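Local coordinates for SusD-like protein BACOVA_02651 (Bacteroides ovatus, PDB 5E75) that binds polysaccharide at the cell surface and probably mediates capture of xyloglucan before its transport into the periplasm for degradation, at residues Trp128-Leu133 with Glu510-Tyr515; Val363-Ala368 with Asn388-Arg393; Glu258-Leu263 with Leu353-Leu358. All coordinates share one frame; numbering follows the deposited sequence.

Contact 1: residues Trp128-Leu133 with Glu510-Tyr515; sequences WGPVIL and EPPVPY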
ATOM      1  N   TRP A 128       2.614  12.653   6.615  1.00 11.30           N
ATOM      2  CA  TRP A 128       2.769  13.936   7.303  1.00  9.95           C
ATOM      3  C   TRP A 128       4.029  14.030   8.171  1.00 11.93           C
ATOM      4  O   TRP A 128       4.544  15.131   8.379  1.00 13.25           O
ATOM      5  CB  TRP A 128       1.550  14.228   8.198  1.00 10.62           C
ATOM      6  CG  TRP A 128       0.307  14.483   7.406  1.00 11.16           C
ATOM      7  CD1 TRP A 128      -0.002  15.633   6.746  1.00 13.55           C
ATOM      8  CD2 TRP A 128      -0.770  13.572   7.158  1.00 10.62           C
ATOM      9  NE1 TRP A 128      -1.207  15.497   6.091  1.00 11.73           N
ATOM     10  CE2 TRP A 128      -1.707  14.246   6.341  1.00 11.47           C
ATOM     11  CE3 TRP A 128      -1.038  12.255   7.545  1.00 11.94           C
ATOM     12  CZ2 TRP A 128      -2.871  13.640   5.887  1.00 12.07           C
ATOM     13  CZ3 TRP A 128      -2.209  11.665   7.111  1.00 11.41           C
ATOM     14  CH2 TRP A 128      -3.112  12.357   6.289  1.00 12.67           C
ATOM     15  N   GLY A 129       4.526  12.895   8.666  1.00 10.39           N
ATOM     16  CA  GLY A 129       5.641  12.894   9.606  1.00  9.72           C
ATOM     17  C   GLY A 129       5.099  13.013  11.021  1.00  9.30           C
ATOM     18  O   GLY A 129       4.452  12.090  11.490  1.00 10.85           O
ATOM     19  N   PRO A 130       5.324  14.151  11.703  1.00  9.89           N
ATOM     20  CA  PRO A 130       4.713  14.328  13.020  1.00 11.77           C
ATOM     21  C   PRO A 130       3.200  14.227  12.936  1.00 11.01           C
ATOM     22  O   PRO A 130       2.580  14.764  12.011  1.00 10.91           O
ATOM     23  CB  PRO A 130       5.149  15.749  13.420  1.00 11.84           C
ATOM     24  CG  PRO A 130       6.386  16.014  12.614  1.00 12.71           C
ATOM     25  CD  PRO A 130       6.151  15.311  11.315  1.00 11.08           C
ATOM     26  N   VAL A 131       2.602  13.541  13.901  1.00  9.38           N
ATOM     27  CA  VAL A 131       1.142  13.480  14.022  1.00  9.54           C
ATOM     28  C   VAL A 131       0.791  13.435  15.509  1.00 10.20           C
ATOM     29  O   VAL A 131       1.694  13.334  16.344  1.00 10.94           O
ATOM     30  CB  VAL A 131       0.525  12.258  13.273  1.00 10.91           C
ATOM     31  CG1 VAL A 131       0.633  12.438  11.755  1.00 11.70           C
ATOM     32  CG2 VAL A 131       1.169  10.962  13.715  1.00 12.53           C
ATOM     33  N   ILE A 132      -0.491  13.533  15.851  1.00  9.13           N
ATOM     34  CA  ILE A 132      -0.917  13.516  17.246  1.00 10.66           C
ATOM     35  C   ILE A 132      -1.108  12.071  17.708  1.00 10.28           C
ATOM     36  O   ILE A 132      -1.936  11.346  17.143  1.00 10.76           O
ATOM     37  CB  ILE A 132      -2.244  14.280  17.407  1.00 10.60           C
ATOM     38  CG1 ILE A 132      -2.083  15.715  16.906  1.00 11.59           C
ATOM     39  CG2 ILE A 132      -2.693  14.275  18.854  1.00 11.59           C
ATOM     40  CD1 ILE A 132      -3.385  16.466  16.707  1.00 15.06           C
ATOM     41  N   LEU A 133      -0.349  11.656  18.717  1.00  9.45           N
ATOM     42  CA  LEU A 133      -0.485  10.329  19.313  1.00 10.23           C
ATOM     43  C   LEU A 133      -1.593  10.331  20.356  1.00 12.46           C
ATOM     44  O   LEU A 133      -1.648  11.223  21.211  1.00 12.14           O
ATOM     45  CB  LEU A 133       0.845   9.915  19.947  1.00 11.30           C
ATOM     46  CG  LEU A 133       1.991   9.730  18.937  1.00  9.61           C
ATOM     47  CD1 LEU A 133       3.287   9.502  19.695  1.00 11.48           C
ATOM     48  CD2 LEU A 133       1.700   8.571  17.987  1.00 10.75           C
ATOM     49  N   GLU A 510       2.277  24.276  14.689  1.00 14.46           N
ATOM     50  CA  GLU A 510       3.300  24.543  15.692  1.00 16.22           C
ATOM     51  C   GLU A 510       4.223  23.346  15.819  1.00 14.68           C
ATOM     52  O   GLU A 510       3.901  22.253  15.357  1.00 14.33           O
ATOM     53  CB  GLU A 510       2.649  24.847  17.040  1.00 16.05           C
ATOM     54  CG  GLU A 510       1.741  26.083  17.015  1.00 15.31           C
ATOM     55  CD  GLU A 510       2.503  27.348  16.670  1.00 25.82           C
ATOM     56  OE1 GLU A 510       3.678  27.457  17.074  1.00 28.13           O
ATOM     57  OE2 GLU A 510       1.934  28.221  15.982  1.00 30.52           O
ATOM     58  N   PRO A 511       5.391  23.545  16.443  1.00 13.82           N
ATOM     59  CA  PRO A 511       6.368  22.459  16.527  1.00 14.66           C
ATOM     60  C   PRO A 511       5.837  21.243  17.285  1.00 11.40           C
ATOM     61  O   PRO A 511       5.053  21.418  18.224  1.00 12.96           O
ATOM     62  CB  PRO A 511       7.526  23.097  17.307  1.00 17.55           C
ATOM     63  CG  PRO A 511       7.391  24.546  17.078  1.00 16.30           C
ATOM     64  CD  PRO A 511       5.934  24.821  16.954  1.00 16.21           C
ATOM     65  N   PRO A 512       6.263  20.035  16.894  1.00 12.26           N
ATOM     66  CA  PRO A 512       5.908  18.855  17.690  1.00 12.31           C
ATOM     67  C   PRO A 512       6.626  18.819  19.030  1.00 13.53           C
ATOM     68  O   PRO A 512       7.701  19.424  19.216  1.00 14.97           O
ATOM     69  CB  PRO A 512       6.338  17.679  16.799  1.00 12.28           C
ATOM     70  CG  PRO A 512       7.393  18.234  15.930  1.00 17.82           C
ATOM     71  CD  PRO A 512       7.058  19.680  15.707  1.00 12.97           C
ATOM     72  N   VAL A 513       6.014  18.112  19.965  1.00 12.01           N
ATOM     73  CA  VAL A 513       6.512  18.028  21.329  1.00 13.47           C
ATOM     74  C   VAL A 513       6.649  16.573  21.723  1.00 14.38           C
ATOM     75  O   VAL A 513       6.094  15.689  21.073  1.00 12.42           O
ATOM     76  CB  VAL A 513       5.576  18.741  22.311  1.00 12.36           C
ATOM     77  CG1 VAL A 513       5.320  20.180  21.845  1.00 16.99           C
ATOM     78  CG2 VAL A 513       4.247  17.997  22.463  1.00 14.59           C
ATOM     79  N   PRO A 514       7.407  16.301  22.787  1.00 13.50           N
ATOM     80  CA  PRO A 514       7.540  14.904  23.207  1.00 11.91           C
ATOM     81  C   PRO A 514       6.234  14.301  23.695  1.00 12.62           C
ATOM     82  O   PRO A 514       5.427  14.981  24.322  1.00 15.56           O
ATOM     83  CB  PRO A 514       8.547  14.974  24.367  1.00 14.84           C
ATOM     84  CG  PRO A 514       9.250  16.285  24.185  1.00 17.46           C
ATOM     85  CD  PRO A 514       8.251  17.211  23.585  1.00 14.45           C
ATOM     86  N   TYR A 515       6.057  13.016  23.427  1.00 10.61           N
ATOM     87  CA  TYR A 515       4.911  12.272  23.944  1.00 12.37           C
ATOM     88  C   TYR A 515       5.215  11.737  25.341  1.00 14.19           C
ATOM     89  O   TYR A 515       6.329  11.311  25.621  1.00 14.27           O
ATOM     90  CB  TYR A 515       4.574  11.105  23.008  1.00 13.01           C
ATOM     91  CG  TYR A 515       3.294  10.374  23.370  1.00 12.54           C
ATOM     92  CD1 TYR A 515       2.058  10.996  23.249  1.00 12.48           C
ATOM     93  CD2 TYR A 515       3.316   9.065  23.815  1.00 11.41           C
ATOM     94  CE1 TYR A 515       0.878  10.339  23.576  1.00 12.22           C
ATOM     95  CE2 TYR A 515       2.136   8.390  24.145  1.00 12.47           C
ATOM     96  CZ  TYR A 515       0.929   9.035  24.020  1.00 11.25           C
ATOM     97  OH  TYR A 515      -0.249   8.394  24.340  1.00 13.22           O
TER
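With CG set anti to its own carbonyl carbon (chi1 -65°), Leu133 extends toward Tyr515, whose ring is swung anti to the backbone N (chi1 -173°), an orientation in which one ring face meets the leucine. The leucine uses two of its carbons. CB sits over that face in a CH-pi contact, 4.0 Å from the ring centroid and 26° off the ring normal. It is displaced toward the rim, and the nearest carbons are CD1 and CE1, CE1 lying 3.7 Å from Leu133 CB. The branch CD1 reaches the root of the ring instead, with Leu133 CD1 3.8 Å from Tyr515 CG, so the leucine spans the ring from its attachment point to its CE1 side. Farther back along both segments two prolines meet, CB of Pro130 lying 4.1 Å from CB of Pro512, and the two CG atoms are equally close. The pyrrolidine rings cross obliquely, touching along their CB-CG sides, and the contact is purely apolar. Two irregular loops are thus joined at two separate points, Pro130 with Pro512 and Leu133 with Tyr515, and run in broadly similar directions. The tyrosine hydroxyl is held by a hydrogen bond to Glu135, while the Tyr515 ring also meets Phe517 edge-to-face. Asn149 bridges the loops, accepting from Leu133 N through OD1 and giving its ND2 to Val513 O. This is plain packing of the C-terminal tail against the loop that follows helix 103-125. Helix 151-168 lies against that loop, where Pro130 rests on Glu151 and Leu133 on Asp153 and Phe157, while Tyr121 of helix 103-125 touches Leu133 as well.

Contact 2: residues Val363-Ala368 with Asn388-Arg393; sequences VYLTYA and NRVRER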
ATOM      1  N   VAL A 363       7.684  -9.070   3.150  1.00  7.97           N
ATOM      2  CA  VAL A 363       8.594  -9.496   4.199  1.00  9.00           C
ATOM      3  C   VAL A 363       9.868 -10.076   3.573  1.00  9.75           C
ATOM      4  O   VAL A 363      10.964  -9.832   4.084  1.00 10.04           O
ATOM      5  CB  VAL A 363       7.933 -10.477   5.202  1.00  9.13           C
ATOM      6  CG1 VAL A 363       8.846 -10.740   6.366  1.00 11.02           C
ATOM      7  CG2 VAL A 363       6.614  -9.924   5.706  1.00 11.29           C
ATOM      8  N   TYR A 364       9.727 -10.816   2.474  1.00  8.65           N
ATOM      9  CA  TYR A 364      10.906 -11.343   1.768  1.00  9.57           C
ATOM     10  C   TYR A 364      11.822 -10.211   1.330  1.00 11.42           C
ATOM     11  O   TYR A 364      13.040 -10.256   1.537  1.00 10.12           O
ATOM     12  CB  TYR A 364      10.496 -12.167   0.533  1.00  8.83           C
ATOM     13  CG  TYR A 364       9.956 -13.573   0.800  1.00  9.29           C
ATOM     14  CD1 TYR A 364       9.531 -13.964   2.061  1.00 10.69           C
ATOM     15  CD2 TYR A 364       9.884 -14.517  -0.225  1.00  9.65           C
ATOM     16  CE1 TYR A 364       9.055 -15.253   2.286  1.00 10.46           C
ATOM     17  CE2 TYR A 364       9.408 -15.783   0.002  1.00  9.08           C
ATOM     18  CZ  TYR A 364       8.992 -16.153   1.252  1.00 10.29           C
ATOM     19  OH  TYR A 364       8.556 -17.451   1.415  1.00 11.87           O
ATOM     20  N   LEU A 365      11.254  -9.197   0.692  1.00  9.02           N
ATOM     21  CA  LEU A 365      12.062  -8.097   0.195  1.00  8.68           C
ATOM     22  C   LEU A 365      12.618  -7.228   1.321  1.00  8.60           C
ATOM     23  O   LEU A 365      13.732  -6.717   1.225  1.00  9.86           O
ATOM     24  CB  LEU A 365      11.275  -7.239  -0.820  1.00  9.57           C
ATOM     25  CG  LEU A 365      10.885  -7.957  -2.108  1.00  9.77           C
ATOM     26  CD1 LEU A 365      10.017  -7.068  -2.968  1.00 12.99           C
ATOM     27  CD2 LEU A 365      12.077  -8.392  -2.889  1.00 11.86           C
ATOM     28  N   THR A 366      11.846  -7.071   2.393  1.00  8.91           N
ATOM     29  CA  THR A 366      12.316  -6.349   3.586  1.00  9.42           C
ATOM     30  C   THR A 366      13.510  -7.050   4.223  1.00  9.75           C
ATOM     31  O   THR A 366      14.494  -6.411   4.599  1.00  9.54           O
ATOM     32  CB  THR A 366      11.165  -6.187   4.613  1.00  9.16           C
ATOM     33  OG1 THR A 366      10.166  -5.335   4.044  1.00 10.45           O
ATOM     34  CG2 THR A 366      11.612  -5.561   5.936  1.00 10.30           C
ATOM     35  N   TYR A 367      13.443  -8.368   4.319  1.00  9.61           N
ATOM     36  CA  TYR A 367      14.561  -9.130   4.849  1.00  8.87           C
ATOM     37  C   TYR A 367      15.812  -8.907   3.983  1.00  8.88           C
ATOM     38  O   TYR A 367      16.902  -8.644   4.504  1.00  9.87           O
ATOM     39  CB  TYR A 367      14.185 -10.615   4.898  1.00 10.50           C
ATOM     40  CG  TYR A 367      15.208 -11.543   5.532  1.00 11.02           C
ATOM     41  CD1 TYR A 367      16.135 -11.084   6.456  1.00 11.88           C
ATOM     42  CD2 TYR A 367      15.218 -12.885   5.207  1.00 10.03           C
ATOM     43  CE1 TYR A 367      17.065 -11.943   7.031  1.00 11.81           C
ATOM     44  CE2 TYR A 367      16.145 -13.751   5.773  1.00 13.71           C
ATOM     45  CZ  TYR A 367      17.061 -13.270   6.683  1.00 12.41           C
ATOM     46  OH  TYR A 367      17.983 -14.136   7.237  1.00 14.10           O
ATOM     47  N   ALA A 368      15.657  -8.977   2.662  1.00  9.07           N
ATOM     48  CA  ALA A 368      16.782  -8.756   1.769  1.00  9.06           C
ATOM     49  C   ALA A 368      17.413  -7.386   1.985  1.00 10.37           C
ATOM     50  O   ALA A 368      18.639  -7.246   2.047  1.00  9.73           O
ATOM     51  CB  ALA A 368      16.353  -8.913   0.304  1.00  9.42           C
ATOM     52  N   ASN A 388      15.335 -13.588  -4.124  1.00 10.84           N
ATOM     53  CA  ASN A 388      15.268 -14.396  -5.328  1.00 10.60           C
ATOM     54  C   ASN A 388      14.039 -15.289  -5.413  1.00 10.71           C
ATOM     55  O   ASN A 388      13.650 -15.687  -6.520  1.00 11.29           O
ATOM     56  CB  ASN A 388      16.584 -15.167  -5.538  1.00 11.48           C
ATOM     57  CG  ASN A 388      17.648 -14.301  -6.174  1.00 12.15           C
ATOM     58  OD1 ASN A 388      17.349 -13.431  -6.991  1.00 11.21           O
ATOM     59  ND2 ASN A 388      18.893 -14.536  -5.814  1.00 12.61           N
ATOM     60  N   ARG A 389      13.383 -15.566  -4.283  1.00 10.63           N
ATOM     61  CA  ARG A 389      12.104 -16.258  -4.313  1.00 10.92           C
ATOM     62  C   ARG A 389      11.046 -15.375  -4.981  1.00 10.13           C
ATOM     63  O   ARG A 389      10.177 -15.876  -5.692  1.00 10.46           O
ATOM     64  CB  ARG A 389      11.641 -16.646  -2.904  1.00 10.70           C
ATOM     65  CG  ARG A 389      12.350 -17.869  -2.303  1.00 12.98           C
ATOM     66  CD  ARG A 389      11.901 -19.172  -2.969  1.00 13.98           C
ATOM     67  NE  ARG A 389      10.476 -19.365  -2.750  1.00 13.78           N
ATOM     68  CZ  ARG A 389       9.532 -19.396  -3.692  1.00 13.51           C
ATOM     69  NH1 ARG A 389       9.832 -19.336  -4.984  1.00 14.68           N
ATOM     70  NH2 ARG A 389       8.260 -19.531  -3.332  1.00 16.20           N
ATOM     71  N   VAL A 390      11.123 -14.063  -4.745  1.00  9.72           N
ATOM     72  CA  VAL A 390      10.185 -13.137  -5.381  1.00  9.08           C
ATOM     73  C   VAL A 390      10.417 -13.122  -6.906  1.00  9.52           C
ATOM     74  O   VAL A 390       9.468 -13.152  -7.706  1.00  9.71           O
ATOM     75  CB  VAL A 390      10.283 -11.731  -4.760  1.00  9.53           C
ATOM     76  CG1 VAL A 390       9.342 -10.761  -5.470  1.00 10.94           C
ATOM     77  CG2 VAL A 390       9.949 -11.777  -3.268  1.00 11.21           C
ATOM     78  N   ARG A 391      11.682 -13.080  -7.308  1.00  9.43           N
ATOM     79  CA  ARG A 391      12.044 -13.165  -8.727  1.00  9.93           C
ATOM     80  C   ARG A 391      11.535 -14.476  -9.341  1.00  9.79           C
ATOM     81  O   ARG A 391      10.956 -14.493 -10.444  1.00 10.69           O
ATOM     82  CB  ARG A 391      13.569 -13.133  -8.883  1.00 12.26           C
ATOM     83  CG  ARG A 391      14.282 -11.916  -8.293  1.00 14.62           C
ATOM     84  CD  ARG A 391      14.218 -10.703  -9.183  1.00 12.46           C
ATOM     85  NE  ARG A 391      14.901 -10.900 -10.471  1.00 12.33           N
ATOM     86  CZ  ARG A 391      15.001  -9.956 -11.397  1.00 12.78           C
ATOM     87  NH1 ARG A 391      14.509  -8.743 -11.181  1.00 11.97           N
ATOM     88  NH2 ARG A 391      15.621 -10.206 -12.550  1.00 11.44           N
ATOM     89  N   GLU A 392      11.812 -15.577  -8.653  1.00 10.66           N
ATOM     90  CA  GLU A 392      11.439 -16.909  -9.119  1.00 10.76           C
ATOM     91  C   GLU A 392       9.923 -17.031  -9.293  1.00 10.26           C
ATOM     92  O   GLU A 392       9.437 -17.601 -10.273  1.00 12.31           O
ATOM     93  CB  GLU A 392      11.943 -17.958  -8.128  1.00 15.27           C
ATOM     94  CG  GLU A 392      11.710 -19.396  -8.508  1.00 16.59           C
ATOM     95  CD  GLU A 392      12.437 -20.313  -7.562  1.00 19.18           C
ATOM     96  OE1 GLU A 392      12.274 -20.145  -6.336  1.00 17.45           O
ATOM     97  OE2 GLU A 392      13.222 -21.167  -8.040  1.00 21.52           O
ATOM     98  N   ARG A 393       9.156 -16.493  -8.343  1.00 10.53           N
ATOM     99  CA  ARG A 393       7.709 -16.570  -8.447  1.00 10.39           C
ATOM    100  C   ARG A 393       7.191 -15.801  -9.667  1.00 10.50           C
ATOM    101  O   ARG A 393       6.220 -16.224 -10.305  1.00 10.62           O
ATOM    102  CB  ARG A 393       7.055 -16.068  -7.149  1.00 11.74           C
ATOM    103  CG  ARG A 393       5.557 -16.338  -7.054  1.00 10.31           C
ATOM    104  CD  ARG A 393       4.678 -15.177  -7.575  1.00  9.44           C
ATOM    105  NE  ARG A 393       4.788 -13.998  -6.724  1.00  9.16           N
ATOM    106  CZ  ARG A 393       4.143 -13.855  -5.569  1.00  8.92           C
ATOM    107  NH1 ARG A 393       3.308 -14.792  -5.140  1.00  9.60           N
ATOM    108  NH2 ARG A 393       4.334 -12.771  -4.825  1.00  9.12           N
TER
HETATM  109  O   HOH W   1       9.626 -19.573  -0.032  1.00 25.84           O
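Val390 CG2 touches both Tyr364 and Leu365, 3.9 Å from Tyr364 CB and 4.0 Å from Leu365 CD2. The two helices, 360-372 and 382-393, follow each other in the chain and form an antiparallel helical hairpin, in a region whose sequence family belongs to the TPR clan. Their local axes approach to 9.7 Å and run at 140°. Val390 holds CG1 anti to its backbone N (chi1 178°), which leaves CG2 as the branch directed into the interface. Next to it, CB of Arg389 approaches CD2 and CE2 of the Tyr364 ring obliquely, 3.8 Å from CE2. The tyrosine and arginine side chains run side by side, with ring and guanidinium planes 68° apart. Farther out, Phe386 meets the Tyr364 ring, and Arg411 and Phe415 of helix 404-415 pack on Leu365. The arginine chain, bent at chi2 and chi3, folds back so that NH1 makes a salt bridge to Glu392 OE1, on the anti side of the carboxylate, while NH2 pairs with Asp225. One water joins the polar ends, accepting from Arg389 NE at 2.9 Å and donating to Tyr364 OH at 2.8 Å.

Contact 3: residues Glu258-Leu263 with Leu353-Leu358; sequences ECNTLL and LNTYIL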
ATOM      1  N   GLU A 258     -18.825  -0.934   4.755  1.00 15.61           N
ATOM      2  CA  GLU A 258     -18.124  -2.215   4.765  1.00 16.25           C
ATOM      3  C   GLU A 258     -17.691  -2.643   3.369  1.00 12.49           C
ATOM      4  O   GLU A 258     -17.185  -3.734   3.189  1.00 15.96           O
ATOM      5  CB  GLU A 258     -19.042  -3.317   5.295  1.00 25.54           C
ATOM      6  CG  GLU A 258     -19.416  -3.207   6.746  1.00 30.06           C
ATOM      7  CD  GLU A 258     -20.276  -4.378   7.183  1.00 29.35           C
ATOM      8  OE1 GLU A 258     -21.272  -4.675   6.485  1.00 26.36           O
ATOM      9  OE2 GLU A 258     -19.949  -5.009   8.208  1.00 33.75           O
ATOM     10  N   CYS A 259     -17.913  -1.800   2.371  1.00 12.86           N
ATOM     11  CA  CYS A 259     -17.594  -2.161   0.990  0.64 11.89           C
ATOM     12  C   CYS A 259     -16.343  -1.493   0.476  1.00 10.53           C
ATOM     13  O   CYS A 259     -15.980  -0.411   0.938  1.00 10.89           O
ATOM     14  CB  CYS A 259     -18.717  -1.706   0.053  0.64 16.36           C
ATOM     15  SG  CYS A 259     -20.280  -2.542   0.218  0.64 16.32           S
ATOM     16  N   ASN A 260     -15.707  -2.161  -0.484  1.00 11.83           N
ATOM     17  CA  ASN A 260     -14.571  -1.637  -1.218  1.00 10.87           C
ATOM     18  C   ASN A 260     -15.128  -0.812  -2.370  1.00 11.10           C
ATOM     19  O   ASN A 260     -15.568  -1.376  -3.376  1.00 12.79           O
ATOM     20  CB  ASN A 260     -13.739  -2.783  -1.765  1.00 11.37           C
ATOM     21  CG  ASN A 260     -12.501  -2.296  -2.470  1.00  9.92           C
ATOM     22  OD1 ASN A 260     -12.351  -1.091  -2.704  1.00 11.26           O
ATOM     23  ND2 ASN A 260     -11.611  -3.218  -2.808  1.00 11.89           N
ATOM     24  N   THR A 261     -15.119   0.511  -2.233  1.00 10.96           N
ATOM     25  CA  THR A 261     -15.807   1.363  -3.194  1.00 12.91           C
ATOM     26  C   THR A 261     -14.966   1.824  -4.387  1.00 16.02           C
ATOM     27  O   THR A 261     -15.413   2.676  -5.155  1.00 17.63           O
ATOM     28  CB  THR A 261     -16.429   2.599  -2.507  1.00 15.94           C
ATOM     29  OG1 THR A 261     -15.421   3.351  -1.832  1.00 16.71           O
ATOM     30  CG2 THR A 261     -17.444   2.177  -1.514  1.00 15.79           C
ATOM     31  N   LEU A 262     -13.797   1.227  -4.585  1.00 11.38           N
ATOM     32  CA  LEU A 262     -12.842   1.691  -5.595  1.00 12.07           C
ATOM     33  C   LEU A 262     -13.105   1.200  -7.014  1.00 13.60           C
ATOM     34  O   LEU A 262     -12.472   1.710  -7.934  1.00 12.87           O
ATOM     35  CB  LEU A 262     -11.438   1.268  -5.199  1.00 14.56           C
ATOM     36  CG  LEU A 262     -10.839   1.983  -3.980  1.00 14.42           C
ATOM     37  CD1 LEU A 262      -9.499   1.346  -3.620  1.00 16.68           C
ATOM     38  CD2 LEU A 262     -10.715   3.492  -4.214  1.00 15.66           C
ATOM     39  N   LEU A 263     -13.997   0.228  -7.197  1.00 11.59           N
ATOM     40  CA  LEU A 263     -14.155  -0.476  -8.482  1.00 13.25           C
ATOM     41  C   LEU A 263     -14.259   0.478  -9.669  1.00 12.92           C
ATOM     42  O   LEU A 263     -13.543   0.341 -10.672  1.00 13.53           O
ATOM     43  CB  LEU A 263     -15.379  -1.413  -8.422  1.00 14.81           C
ATOM     44  CG  LEU A 263     -15.684  -2.482  -9.496  1.00 18.32           C
ATOM     45  CD1 LEU A 263     -16.311  -1.908 -10.754  1.00 19.88           C
ATOM     46  CD2 LEU A 263     -14.441  -3.262  -9.842  1.00 19.73           C
ATOM     47  N   LEU A 353     -12.685  -7.521  -3.958  1.00 11.74           N
ATOM     48  CA  LEU A 353     -11.314  -7.749  -3.542  1.00 10.52           C
ATOM     49  C   LEU A 353     -11.010  -7.137  -2.194  1.00 10.59           C
ATOM     50  O   LEU A 353     -11.444  -6.022  -1.878  1.00 11.58           O
ATOM     51  CB  LEU A 353     -10.357  -7.159  -4.573  1.00 12.15           C
ATOM     52  CG  LEU A 353     -10.516  -7.714  -5.983  1.00 12.93           C
ATOM     53  CD1 LEU A 353      -9.629  -6.936  -6.915  1.00 13.44           C
ATOM     54  CD2 LEU A 353     -10.172  -9.190  -6.044  1.00 14.97           C
ATOM     55  N   ASN A 354     -10.253  -7.872  -1.385  1.00 10.08           N
ATOM     56  CA  ASN A 354      -9.672  -7.274  -0.200  1.00 10.41           C
ATOM     57  C   ASN A 354      -8.617  -6.239  -0.594  1.00 10.90           C
ATOM     58  O   ASN A 354      -8.134  -6.238  -1.749  1.00 12.36           O
ATOM     59  CB  ASN A 354      -9.018  -8.348   0.676  1.00 10.69           C
ATOM     60  CG  ASN A 354     -10.019  -9.154   1.476  1.00 10.50           C
ATOM     61  OD1 ASN A 354     -11.194  -8.797   1.582  1.00 10.51           O
ATOM     62  ND2 ASN A 354      -9.552 -10.246   2.046  1.00 11.19           N
ATOM     63  N   THR A 355      -8.254  -5.368   0.349  1.00 10.50           N
ATOM     64  CA  THR A 355      -7.153  -4.423   0.128  1.00  9.06           C
ATOM     65  C   THR A 355      -5.963  -4.870   0.967  1.00  8.60           C
ATOM     66  O   THR A 355      -6.006  -4.858   2.186  1.00  9.19           O
ATOM     67  CB  THR A 355      -7.537  -2.988   0.542  1.00  8.32           C
ATOM     68  OG1 THR A 355      -8.691  -2.567  -0.194  1.00 11.22           O
ATOM     69  CG2 THR A 355      -6.408  -2.005   0.276  1.00 11.37           C
ATOM     70  N   TYR A 356      -4.894  -5.307   0.319  1.00  8.62           N
ATOM     71  CA  TYR A 356      -3.711  -5.756   1.040  1.00  8.16           C
ATOM     72  C   TYR A 356      -3.098  -4.652   1.894  1.00  8.33           C
ATOM     73  O   TYR A 356      -2.994  -3.498   1.462  1.00  9.51           O
ATOM     74  CB  TYR A 356      -2.645  -6.259   0.069  1.00  8.41           C
ATOM     75  CG  TYR A 356      -2.946  -7.596  -0.543  1.00  8.18           C
ATOM     76  CD1 TYR A 356      -2.931  -8.751   0.230  1.00  9.27           C
ATOM     77  CD2 TYR A 356      -3.225  -7.717  -1.894  1.00  8.42           C
ATOM     78  CE1 TYR A 356      -3.199  -9.979  -0.307  1.00  8.74           C
ATOM     79  CE2 TYR A 356      -3.492  -8.970  -2.457  1.00  9.68           C
ATOM     80  CZ  TYR A 356      -3.486 -10.095  -1.635  1.00  9.62           C
ATOM     81  OH  TYR A 356      -3.750 -11.343  -2.142  1.00  9.99           O
ATOM     82  N   ILE A 357      -2.687  -5.025   3.105  1.00  8.99           N
ATOM     83  CA  ILE A 357      -1.847  -4.192   3.951  1.00  8.49           C
ATOM     84  C   ILE A 357      -0.435  -4.778   3.992  1.00 10.50           C
ATOM     85  O   ILE A 357       0.549  -4.042   3.874  1.00 11.11           O
ATOM     86  CB  ILE A 357      -2.443  -4.032   5.369  1.00  8.61           C
ATOM     87  CG1 ILE A 357      -3.749  -3.241   5.295  1.00  9.46           C
ATOM     88  CG2 ILE A 357      -1.448  -3.352   6.320  1.00 10.37           C
ATOM     89  CD1 ILE A 357      -4.545  -3.197   6.610  1.00 12.31           C
ATOM     90  N   LEU A 358      -0.336  -6.100   4.137  1.00  9.22           N
ATOM     91  CA  LEU A 358       0.951  -6.789   4.113  1.00  7.88           C
ATOM     92  C   LEU A 358       0.879  -8.154   3.417  1.00  8.75           C
ATOM     93  O   LEU A 358       0.089  -9.014   3.824  1.00  9.26           O
ATOM     94  CB  LEU A 358       1.486  -6.995   5.532  1.00 10.59           C
ATOM     95  CG  LEU A 358       2.882  -7.632   5.632  1.00 10.91           C
ATOM     96  CD1 LEU A 358       3.943  -6.671   5.101  1.00 13.41           C
ATOM     97  CD2 LEU A 358       3.176  -8.043   7.064  1.00 12.86           C
TER
HETATM   98  O   HOH W   2      -8.774  -3.377  -2.710  1.00 21.52           O
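The irregular backbone of 258-263 passes the start of 353-358 with Asn260 and Leu353 nearest, their CA atoms 7.3 Å apart, where the second segment is about to become a strand. Asn260 carries the contact. Its CG stands anti to the backbone N (chi1 -177°), which sends the amide across to the other segment, where ND2 donates to Leu353 O at 3.0 Å. The bond is fairly straight, 158° at the hydrogen; the acceptor lies close to the amide plane, whereas the donor is tilted 29° from the carbonyl plane. On its other side the amide is fixed by OD1, which accepts from Asn36 and, weakly, from Leu262 N, closing an Asx turn. Just past this joint, residues 355-359 pair antiparallel with strand 244-248 in a two-stranded sheet, and a classic beta bulge sets Ile357 and Leu358 opposite the single residue Leu246. A water also links the segments: it accepts weakly from Asn260 ND2, donates to Asn354 O, and lies 2.6 Å from Thr355 OG1. Replacing Asn260 by an alanine is likely to leave Leu353 O without this donor and to free the 260-262 turn from its side-chain tie. The Thr355 hydroxyl is further gripped by Trp250 NE1 and Asn36 OD1, the same asparagine whose ND2 holds Asn260 OD1.

Along the chain, contact 1 encloses most of the sequence: its first segment follows helix 103-125 and its second lies in the C-terminal tail, with contacts 3 and 2 falling in that order between them. Contact 1 stands apart, its centre about 34 Å from that of contact 2 and about 29 Å from that of contact 3. The centres of the other two lie about 24 Å apart, both in the SusD family region, and the two are directly coupled: strand 355-359 runs straight into helix 360-372, and Val363 CG2 packs 4.1 Å from Leu358 CD2. The small sheet and the helical hairpin therefore form one continuous piece, while contact 1 brings the C-terminal tail back against the loop after helix 103-125.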